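POP2 (Saccharomyces cerevisiae, PDB 1UOC) degrades poly(A) RNA from the 3' end in vitro and is probably a catalytic subunit of the CCR4-NOT mRNA deadenylase, represented here by the protein's RNase D domain. Local coordinates at residues W100-E105 / F139-L144. Numbering follows the deposited sequence.
Sequences WQFNFE and FEFSQL
Phe102, on the strand 99-103, offers one face of its ring to the edge of Phe141 from the helix 138-146. Phe141 CE1 sits over the ring centre, 3.5 Å from Phe102 CD2. The two rings make a T-shaped stack with planes at 68°. Phe28, from helix 24-34, also meets the Phe102 ring. An alanine in place of Phe102 would probably open a gap between the strand and helix 138-146, leaving the edge of Phe141 without a face to point into and Phe28 without its ring partner. In this DEDD nuclease, a member of the RNase H-like clan, the strand lies in the mixed sheet between 17-19 and 77-86, and the three phenylalanines form a buried aromatic cluster where helix 138-146 meets the strand and the residues just after it. Just past the strand end, Phe104 reverses the roles, turning its own edge into a face of Phe141. Phe104 CE2 stands 3.6 Å from Phe141 CG, and Phe104 CZ lies over the centre of the Phe141 ring, the two planes nearly perpendicular at 85°. With CG anti to the backbone N (chi1 169°), the Phe141 ring projects across to the strand side and fits into the corner made by the two rings. Ile136 touches both Phe104 and Phe141, and the carbonyl of Phe104 is hydrogen-bonded to His131.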
loop_
_atom_site.group_PDB
_atom_site.type_symbol
_atom_site.label_atom_id
_atom_site.label_comp_id
_atom_site.label_asym_id
_atom_site.label_seq_id
_atom_site.Cartn_x
_atom_site.Cartn_y
_atom_site.Cartn_z
ATOM N N TRP A 100 -4.712 1.281 9.524
ATOM C CA TRP A 100 -6.057 1.739 9.243
ATOM C C TRP A 100 -6.564 1.111 7.966
ATOM O O TRP A 100 -5.786 0.819 7.053
ATOM C CB TRP A 100 -6.053 3.261 9.057
ATOM C CG TRP A 100 -5.718 4.032 10.308
ATOM C CD1 TRP A 100 -6.600 4.514 11.234
ATOM C CD2 TRP A 100 -4.407 4.334 10.803
ATOM N NE1 TRP A 100 -5.920 5.094 12.274
ATOM C CE2 TRP A 100 -4.571 4.994 12.040
ATOM C CE3 TRP A 100 -3.110 4.101 10.324
ATOM C CZ2 TRP A 100 -3.483 5.430 12.809
ATOM C CZ3 TRP A 100 -2.031 4.531 11.084
ATOM C CH2 TRP A 100 -2.225 5.188 12.317
ATOM N N GLN A 101 -7.875 0.910 7.915
ATOM C CA GLN A 101 -8.522 0.388 6.729
ATOM C C GLN A 101 -9.612 1.378 6.409
ATOM O O GLN A 101 -10.640 1.411 7.075
ATOM C CB GLN A 101 -9.144 -0.988 6.948
ATOM C CG GLN A 101 -9.727 -1.547 5.640
ATOM C CD GLN A 101 -10.218 -2.977 5.765
ATOM O OE1 GLN A 101 -11.316 -3.227 6.240
ATOM N NE2 GLN A 101 -9.400 -3.918 5.340
ATOM N N PHE A 102 -9.374 2.198 5.396
ATOM C CA PHE A 102 -10.353 3.182 4.985
ATOM C C PHE A 102 -11.375 2.520 4.061
ATOM O O PHE A 102 -11.016 1.869 3.083
ATOM C CB PHE A 102 -9.658 4.343 4.271
ATOM C CG PHE A 102 -8.637 5.064 5.123
ATOM C CD1 PHE A 102 -7.323 4.601 5.207
ATOM C CD2 PHE A 102 -8.992 6.197 5.841
ATOM C CE1 PHE A 102 -6.379 5.260 5.993
ATOM C CE2 PHE A 102 -8.056 6.867 6.633
ATOM C CZ PHE A 102 -6.745 6.393 6.708
ATOM N N ASN A 103 -12.652 2.684 4.383
ATOM C CA ASN A 103 -13.725 2.096 3.587
ATOM C C ASN A 103 -14.416 3.225 2.816
ATOM O O ASN A 103 -14.892 4.191 3.405
ATOM C CB ASN A 103 -14.694 1.368 4.517
ATOM C CG ASN A 103 -14.007 0.281 5.345
ATOM O OD1 ASN A 103 -13.633 0.497 6.502
ATOM N ND2 ASN A 103 -13.830 -0.889 4.748
ATOM N N PHE A 104 -14.451 3.117 1.492
ATOM C CA PHE A 104 -15.032 4.175 0.678
ATOM C C PHE A 104 -16.484 3.977 0.283
ATOM O O PHE A 104 -16.999 2.851 0.278
ATOM C CB PHE A 104 -14.186 4.395 -0.576
ATOM C CG PHE A 104 -12.785 4.828 -0.282
ATOM C CD1 PHE A 104 -11.760 3.897 -0.170
ATOM C CD2 PHE A 104 -12.489 6.172 -0.085
ATOM C CE1 PHE A 104 -10.449 4.299 0.132
ATOM C CE2 PHE A 104 -11.186 6.585 0.220
ATOM C CZ PHE A 104 -10.166 5.645 0.329
ATOM N N GLU A 105 -17.137 5.080 -0.058
ATOM C CA GLU A 105 -18.535 5.034 -0.453
ATOM C C GLU A 105 -18.706 4.151 -1.674
ATOM O O GLU A 105 -17.852 4.118 -2.555
ATOM C CB GLU A 105 -19.068 6.442 -0.741
ATOM C CG GLU A 105 -18.595 7.073 -2.037
ATOM C CD GLU A 105 -18.904 8.568 -2.089
ATOM O OE1 GLU A 105 -18.817 9.171 -3.179
ATOM O OE2 GLU A 105 -19.226 9.140 -1.028
ATOM N N PHE A 139 -12.657 12.062 -2.583
ATOM C CA PHE A 139 -11.993 13.361 -2.711
ATOM C C PHE A 139 -11.598 13.901 -1.329
ATOM O O PHE A 139 -10.508 14.445 -1.149
ATOM C CB PHE A 139 -12.890 14.394 -3.402
ATOM C CG PHE A 139 -12.276 15.770 -3.457
ATOM C CD1 PHE A 139 -11.213 16.034 -4.315
ATOM C CD2 PHE A 139 -12.704 16.782 -2.593
ATOM C CE1 PHE A 139 -10.581 17.284 -4.315
ATOM C CE2 PHE A 139 -12.073 18.040 -2.587
ATOM C CZ PHE A 139 -11.014 18.286 -3.445
ATOM N N GLU A 140 -12.499 13.754 -0.363
ATOM C CA GLU A 140 -12.263 14.218 0.999
ATOM C C GLU A 140 -11.051 13.504 1.572
ATOM O O GLU A 140 -10.229 14.109 2.260
ATOM C CB GLU A 140 -13.490 13.925 1.864
ATOM C CG GLU A 140 -13.903 15.067 2.769
ATOM C CD GLU A 140 -15.230 14.812 3.472
ATOM O OE1 GLU A 140 -16.249 14.609 2.772
ATOM O OE2 GLU A 140 -15.256 14.817 4.725
ATOM N N PHE A 141 -10.958 12.206 1.278
ATOM C CA PHE A 141 -9.851 11.378 1.737
ATOM C C PHE A 141 -8.547 11.858 1.124
ATOM O O PHE A 141 -7.557 12.034 1.830
ATOM C CB PHE A 141 -10.071 9.906 1.349
ATOM C CG PHE A 141 -8.857 9.029 1.566
ATOM C CD1 PHE A 141 -8.602 8.454 2.813
ATOM C CD2 PHE A 141 -7.935 8.828 0.533
ATOM C CE1 PHE A 141 -7.449 7.697 3.034
ATOM C CE2 PHE A 141 -6.782 8.074 0.742
ATOM C CZ PHE A 141 -6.539 7.508 2.003
ATOM N N SER A 142 -8.547 12.073 -0.190
ATOM C CA SER A 142 -7.332 12.500 -0.871
ATOM C C SER A 142 -6.860 13.846 -0.335
ATOM O O SER A 142 -5.663 14.083 -0.205
ATOM C CB SER A 142 -7.555 12.568 -2.393
ATOM O OG SER A 142 -8.058 13.827 -2.805
ATOM N N GLN A 143 -7.800 14.724 -0.013
ATOM C CA GLN A 143 -7.438 16.033 0.509
ATOM C C GLN A 143 -6.738 15.860 1.863
ATOM O O GLN A 143 -5.725 16.493 2.126
ATOM C CB GLN A 143 -8.685 16.907 0.656
ATOM C CG GLN A 143 -8.380 18.382 0.890
ATOM C CD GLN A 143 -7.601 19.014 -0.259
ATOM O OE1 GLN A 143 -8.023 18.957 -1.422
ATOM N NE2 GLN A 143 -6.460 19.625 0.064
ATOM N N LEU A 144 -7.278 14.996 2.719
ATOM C CA LEU A 144 -6.665 14.754 4.018
ATOM C C LEU A 144 -5.267 14.128 3.861
ATOM O O LEU A 144 -4.356 14.388 4.662
ATOM C CB LEU A 144 -7.564 13.847 4.855
ATOM C CG LEU A 144 -8.795 14.532 5.461
ATOM C CD1 LEU A 144 -9.654 13.538 6.257
ATOM C CD2 LEU A 144 -8.324 15.647 6.367
#